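Local atomic coordinates of chitinase (Thermococcus chitonophagus, PDB entry 5XSW), a protein that probably cleaves chitin within its chains as an endochitinase, here represented by a C-terminal portion crystallised with N-acetylglucosamine sugars bound. Residues Y171-A176 against E213-A218; L175-R180 against T220-F225. One frame throughout, in Å; residues are numbered along the deposited sequence.

Contact 1: Y171-A176 against E213-A218; sequences YPLNLA and ENWGTA. With NAG (2-acetamido-2-deoxy-beta-D-glucopyranose), chain C; NDG (2-acetamido-2-deoxy-alpha-D-glucopyranose), chain B.
The flat indole of Trp215 lies against Leu173, Asn174 and Ala176. Trp215 is the first residue to leave helical geometry after helix 203-214, and its phi is positive. Residues 171-176 belong to the loop joining strands 168-169 and 179-181 of a small three-stranded antiparallel sheet. The contact is buried and forms part of the glycan pocket wall.

Two bumps from the loop share one face of the indole. With CG anti to the backbone N (chi1 163°), the branch of Leu173 carries CD2 over the six-membered ring in a CH-pi contact, 4.1 Å from its centroid. The same methyl fills the notch between the ring and Ala218, 3.9 Å from Ala218 CB. Asn174 lies over the pyrrole end of that face, its amide turned 65° from the ring plane. Its ND2 is 3.3 Å from Trp215 NE1, but both are donors, so this is packing. The amide finds its polar partners on the helix: OD1 accepts from Lys212 NZ, and ND2 gives a weak bond to Ala211 O. Ala176 comes in the ring plane instead, its CB 3.7 Å from Trp215 CH2.

The loop backbone is held by Ala176 N, which bonds Leu173 O at 2.8 Å. The same segments line the sugar site seen in this structure. NDG O6 meets the indole edge near Trp215 CD1. Leu175 sets its branched end against the acetyl methyl C8 of NDG. Glu213 folds back at chi2 (-70°), and its OE1 bonds His374 NE2. Its backbone O takes the NAG N2 proton at 2.7 Å, while its carboxylate oxygen OE2 receives a hydrogen bond from NAG O4, also 2.7 Å long.

Contact 2: L175-R180 against T220-F225; sequences LASSAR and TKDPAF
An ST turn at Thr220 and an Asx turn at Asp222 shape the loop after strand 218-219; Thr220 reaches across to Ser178 and Asp222 to Ser177. The facing segment 175-180 leads into strand 179-181, the middle strand of the small antiparallel sheet. Beyond the paired strands 179-181 and 218-219, side-chain bonds take over in holding the segments together.

With OG1 anti to the backbone N (chi1 178°), the hydroxyl of Thr220 is placed to donate to Ser178 O. This bond from OG1 to the carbonyl O is 2.7 Å long, tilted 28° from the carbonyl plane. Thr220 OG1 also accepts from Asp222 N at 3.0 Å, which closes the ST turn.

The two carboxylate oxygens of Asp222 have separate tasks. OD2 crosses to the other segment and takes the Ser177 N proton at 2.7 Å on its anti lone pair. Ser177 OG is a weak, unsettled partner of the same oxygen. Water 1 donates to OD2 and to Leu175 O, so it bridges the segments. OD1 stays in its own loop and accepts from Ala224 N at 3.1 Å, making the Asx turn. A type I turn from Asp222 to Phe225 is closed by Phe225 N bonding Asp222 O.

That turn brings Phe225 over the loop. The methyl of Ala176 sits on one ring face, its CB 3.8 Å from the centroid in a CH-pi contact. At the ring edge, in plane, lie Asp222 OD1 and water 1. A second water joins Ser178 OG to Lys221 N, and Lys221 NZ forms a salt bridge with Glu235.

With backbone N-H donors on both its oxygens and a donating water on one, the Asp222 carboxylate is probably ionised and restrained in its rotation.

Contacts 1 and 2 lie with their centres about 8 Å apart and share Leu175 and Ala176. The Ala176 methyl touches both rings, in the corner where Trp215 of contact 1 and Phe225 of contact 2 meet. There Trp215 CZ2 is 3.9 Å from Phe225 CE2. Leu173 CD2 of contact 1 also touches Ala179 CB of contact 2, at 3.8 Å. Contact 1 holds five residues of the glycan pocket. Contact 2 reaches that pocket through Leu175, whose side chain is about 4 Å from NDG and about 10 Å from NAG at the nearest atoms. NDG O4 lies 1.4 Å from NAG C1, consistent with a linked pair of sugars along the pocket.

Contact 1: Y171-A176 against E213-A218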
# COMPACT_ATOMS: atom_id res chain seq x y z
N TYR A 171 -21.94 5.94 -24.51
CA TYR A 171 -21.96 4.94 -23.46
C TYR A 171 -22.51 5.58 -22.20
O TYR A 171 -22.26 6.76 -21.95
CB TYR A 171 -20.54 4.40 -23.22
CG TYR A 171 -20.50 3.16 -22.35
CD1 TYR A 171 -20.68 1.90 -22.90
CD2 TYR A 171 -20.27 3.25 -20.98
CE1 TYR A 171 -20.66 0.78 -22.10
CE2 TYR A 171 -20.24 2.14 -20.21
CZ TYR A 171 -20.42 0.92 -20.76
OH TYR A 171 -20.39 -0.20 -19.97
N PRO A 172 -23.28 4.83 -21.40
CA PRO A 172 -23.85 5.47 -20.20
C PRO A 172 -22.83 5.59 -19.04
O PRO A 172 -22.77 4.74 -18.13
CB PRO A 172 -25.02 4.53 -19.82
CG PRO A 172 -24.56 3.14 -20.34
CD PRO A 172 -23.80 3.46 -21.64
N LEU A 173 -22.07 6.68 -19.04
CA LEU A 173 -20.91 6.79 -18.17
C LEU A 173 -21.43 7.11 -16.80
O LEU A 173 -22.10 8.15 -16.61
CB LEU A 173 -19.96 7.91 -18.64
CG LEU A 173 -18.93 8.41 -17.63
CD1 LEU A 173 -17.95 7.27 -17.22
CD2 LEU A 173 -18.15 9.56 -18.34
N ASN A 174 -21.10 6.27 -15.81
CA ASN A 174 -21.52 6.52 -14.43
C ASN A 174 -23.01 6.78 -14.31
O ASN A 174 -23.41 7.59 -13.48
CB ASN A 174 -20.73 7.68 -13.83
CG ASN A 174 -19.28 7.29 -13.59
OD1 ASN A 174 -19.01 6.09 -13.49
ND2 ASN A 174 -18.35 8.27 -13.54
N LEU A 175 -23.77 6.11 -15.18
CA LEU A 175 -25.24 6.15 -15.28
C LEU A 175 -25.79 7.46 -15.87
O LEU A 175 -27.01 7.69 -15.85
CB LEU A 175 -25.89 5.92 -13.92
CG LEU A 175 -25.56 4.59 -13.21
CD1 LEU A 175 -26.45 4.47 -11.96
CD2 LEU A 175 -25.76 3.42 -14.12
N ALA A 176 -24.92 8.32 -16.38
CA ALA A 176 -25.43 9.51 -17.07
C ALA A 176 -25.88 9.11 -18.48
O ALA A 176 -25.38 8.13 -19.04
CB ALA A 176 -24.35 10.59 -17.12
N GLU A 213 -13.54 6.91 -12.88
CA GLU A 213 -13.22 6.95 -11.43
C GLU A 213 -13.85 8.12 -10.72
O GLU A 213 -14.28 7.98 -9.56
CB GLU A 213 -11.71 7.02 -11.21
CG GLU A 213 -11.02 5.66 -11.56
CD GLU A 213 -11.34 4.55 -10.57
OE1 GLU A 213 -10.84 3.42 -10.84
OE2 GLU A 213 -12.01 4.81 -9.51
N ASN A 214 -13.85 9.31 -11.35
CA ASN A 214 -14.36 10.50 -10.65
C ASN A 214 -14.70 11.64 -11.59
O ASN A 214 -14.52 12.80 -11.23
CB ASN A 214 -13.30 10.94 -9.61
CG ASN A 214 -13.79 12.00 -8.59
OD1 ASN A 214 -14.99 12.21 -8.39
ND2 ASN A 214 -12.82 12.68 -7.94
N TRP A 215 -15.16 11.30 -12.78
CA TRP A 215 -15.60 12.33 -13.73
C TRP A 215 -14.47 13.35 -13.94
O TRP A 215 -14.73 14.52 -14.14
CB TRP A 215 -16.87 13.06 -13.21
CG TRP A 215 -18.16 12.33 -13.43
CD1 TRP A 215 -18.82 11.51 -12.50
CD2 TRP A 215 -18.94 12.27 -14.64
NE1 TRP A 215 -19.99 11.06 -13.05
CE2 TRP A 215 -20.08 11.48 -14.36
CE3 TRP A 215 -18.80 12.84 -15.92
CZ2 TRP A 215 -21.10 11.25 -15.31
CZ3 TRP A 215 -19.83 12.62 -16.87
CH2 TRP A 215 -20.94 11.78 -16.57
N GLY A 216 -13.20 12.94 -13.86
CA GLY A 216 -12.13 13.95 -13.85
C GLY A 216 -12.02 14.66 -15.19
O GLY A 216 -11.66 15.84 -15.27
N THR A 217 -12.43 13.97 -16.25
CA THR A 217 -12.08 14.33 -17.64
C THR A 217 -13.30 14.23 -18.54
O THR A 217 -13.16 14.02 -19.72
CB THR A 217 -11.00 13.36 -18.17
OG1 THR A 217 -11.46 12.02 -17.87
CG2 THR A 217 -9.69 13.59 -17.41
N ALA A 218 -14.49 14.37 -17.97
CA ALA A 218 -15.68 14.33 -18.78
C ALA A 218 -16.72 15.25 -18.17
O ALA A 218 -16.77 15.42 -16.95
CB ALA A 218 -16.22 12.92 -18.91
C1 NAG C . -16.49 5.56 -8.58
C2 NAG C . -15.71 5.86 -7.36
C3 NAG C . -14.37 5.14 -7.38
C4 NAG C . -14.50 3.67 -7.64
C5 NAG C . -15.26 3.49 -8.89
C6 NAG C . -15.46 2.01 -9.11
C7 NAG C . -15.84 8.07 -6.13
C8 NAG C . -15.55 9.59 -6.11
N2 NAG C . -15.51 7.32 -7.27
O3 NAG C . -13.64 5.33 -6.14
O4 NAG C . -13.22 3.08 -7.90
O5 NAG C . -16.59 4.11 -8.81
O6 NAG C . -16.29 1.98 -10.26
O7 NAG C . -16.32 7.46 -5.17
C1 NDG B . -21.46 6.59 -10.30
C2 NDG B . -20.77 5.26 -10.56
C3 NDG B . -19.61 5.03 -9.66
C4 NDG B . -18.63 6.19 -9.58
C5 NDG B . -19.37 7.49 -9.27
C6 NDG B . -18.49 8.71 -9.48
C7 NDG B . -22.18 3.39 -11.45
C8 NDG B . -23.20 2.22 -11.23
O5 NDG B . -20.47 7.70 -10.19
O3 NDG B . -18.92 3.85 -10.16
O4 NDG B . -17.81 6.04 -8.42
O6 NDG B . -19.17 9.89 -9.03
O7 NDG B . -21.67 3.62 -12.53
N2 NDG B . -21.77 4.21 -10.35
O1 NDG B . -22.09 6.57 -9.09

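Contact 2: L175-R180 against T220-F225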
# COMPACT_ATOMS: atom_id res chain seq x y z
N LEU A 175 -23.77 6.11 -15.18
CA LEU A 175 -25.24 6.15 -15.28
C LEU A 175 -25.79 7.46 -15.87
O LEU A 175 -27.01 7.69 -15.85
CB LEU A 175 -25.89 5.92 -13.92
CG LEU A 175 -25.56 4.59 -13.21
CD1 LEU A 175 -26.45 4.47 -11.96
CD2 LEU A 175 -25.76 3.42 -14.12
N ALA A 176 -24.92 8.32 -16.38
CA ALA A 176 -25.43 9.51 -17.07
C ALA A 176 -25.88 9.11 -18.48
O ALA A 176 -25.38 8.13 -19.04
CB ALA A 176 -24.35 10.59 -17.12
N SER A 177 -26.79 9.85 -19.10
CA SER A 177 -27.26 9.39 -20.42
C SER A 177 -26.21 9.59 -21.51
O SER A 177 -26.20 8.87 -22.52
CB SER A 177 -28.55 10.13 -20.81
OG SER A 177 -28.37 11.52 -20.62
N SER A 178 -25.34 10.58 -21.32
CA SER A 178 -24.28 10.83 -22.31
C SER A 178 -23.16 11.67 -21.64
O SER A 178 -23.33 12.17 -20.53
CB SER A 178 -24.84 11.53 -23.53
OG SER A 178 -25.18 12.85 -23.15
N ALA A 179 -22.02 11.80 -22.30
CA ALA A 179 -20.95 12.63 -21.74
C ALA A 179 -20.12 13.22 -22.88
O ALA A 179 -20.28 12.85 -24.03
CB ALA A 179 -20.06 11.78 -20.79
N ARG A 180 -19.22 14.13 -22.53
CA ARG A 180 -18.23 14.63 -23.49
C ARG A 180 -16.89 14.71 -22.82
O ARG A 180 -16.78 15.26 -21.72
CB ARG A 180 -18.67 16.02 -23.98
CG ARG A 180 -17.62 16.80 -24.77
CD ARG A 180 -18.21 18.25 -25.12
NE ARG A 180 -17.16 19.02 -25.80
CZ ARG A 180 -17.40 20.06 -26.59
NH1 ARG A 180 -18.65 20.48 -26.78
NH2 ARG A 180 -16.38 20.66 -27.17
N THR A 220 -21.11 16.57 -18.73
CA THR A 220 -22.35 15.98 -19.26
C THR A 220 -23.44 17.07 -19.29
O THR A 220 -23.43 18.01 -18.50
CB THR A 220 -22.83 14.74 -18.38
OG1 THR A 220 -24.06 14.23 -18.90
CG2 THR A 220 -23.04 15.15 -16.92
N LYS A 221 -24.38 16.92 -20.22
CA LYS A 221 -25.61 17.74 -20.19
C LYS A 221 -26.73 17.10 -19.41
O LYS A 221 -27.79 17.66 -19.31
CB LYS A 221 -26.12 18.01 -21.60
CG LYS A 221 -25.10 18.61 -22.51
CD LYS A 221 -25.77 19.07 -23.79
CE LYS A 221 -24.95 20.14 -24.52
NZ LYS A 221 -25.14 20.01 -26.00
N ASP A 222 -26.50 15.90 -18.88
CA ASP A 222 -27.51 15.17 -18.10
C ASP A 222 -27.87 15.96 -16.87
O ASP A 222 -27.02 16.20 -16.01
CB ASP A 222 -26.99 13.77 -17.68
CG ASP A 222 -28.12 12.84 -17.18
OD1 ASP A 222 -29.06 13.32 -16.51
OD2 ASP A 222 -28.05 11.64 -17.46
N PRO A 223 -29.14 16.40 -16.77
CA PRO A 223 -29.46 17.36 -15.70
C PRO A 223 -29.57 16.68 -14.32
O PRO A 223 -29.57 17.38 -13.32
CB PRO A 223 -30.80 17.96 -16.16
CG PRO A 223 -31.43 16.87 -16.98
CD PRO A 223 -30.29 16.16 -17.68
N ALA A 224 -29.62 15.35 -14.28
CA ALA A 224 -29.55 14.62 -13.03
C ALA A 224 -28.21 14.84 -12.35
O ALA A 224 -28.03 14.56 -11.16
CB ALA A 224 -29.76 13.13 -13.29
N PHE A 225 -27.23 15.30 -13.11
CA PHE A 225 -25.86 15.26 -12.63
C PHE A 225 -25.30 16.59 -12.26
O PHE A 225 -24.40 17.09 -12.93
CB PHE A 225 -24.96 14.63 -13.67
CG PHE A 225 -25.09 13.19 -13.71
CD1 PHE A 225 -26.18 12.61 -14.31
CD2 PHE A 225 -24.18 12.40 -13.06
CE1 PHE A 225 -26.35 11.27 -14.29
CE2 PHE A 225 -24.33 11.06 -13.06
CZ PHE A 225 -25.40 10.48 -13.67
O HOH W 1 -29.27 9.61 -16.30
O HOH W 2 -23.66 15.12 -22.40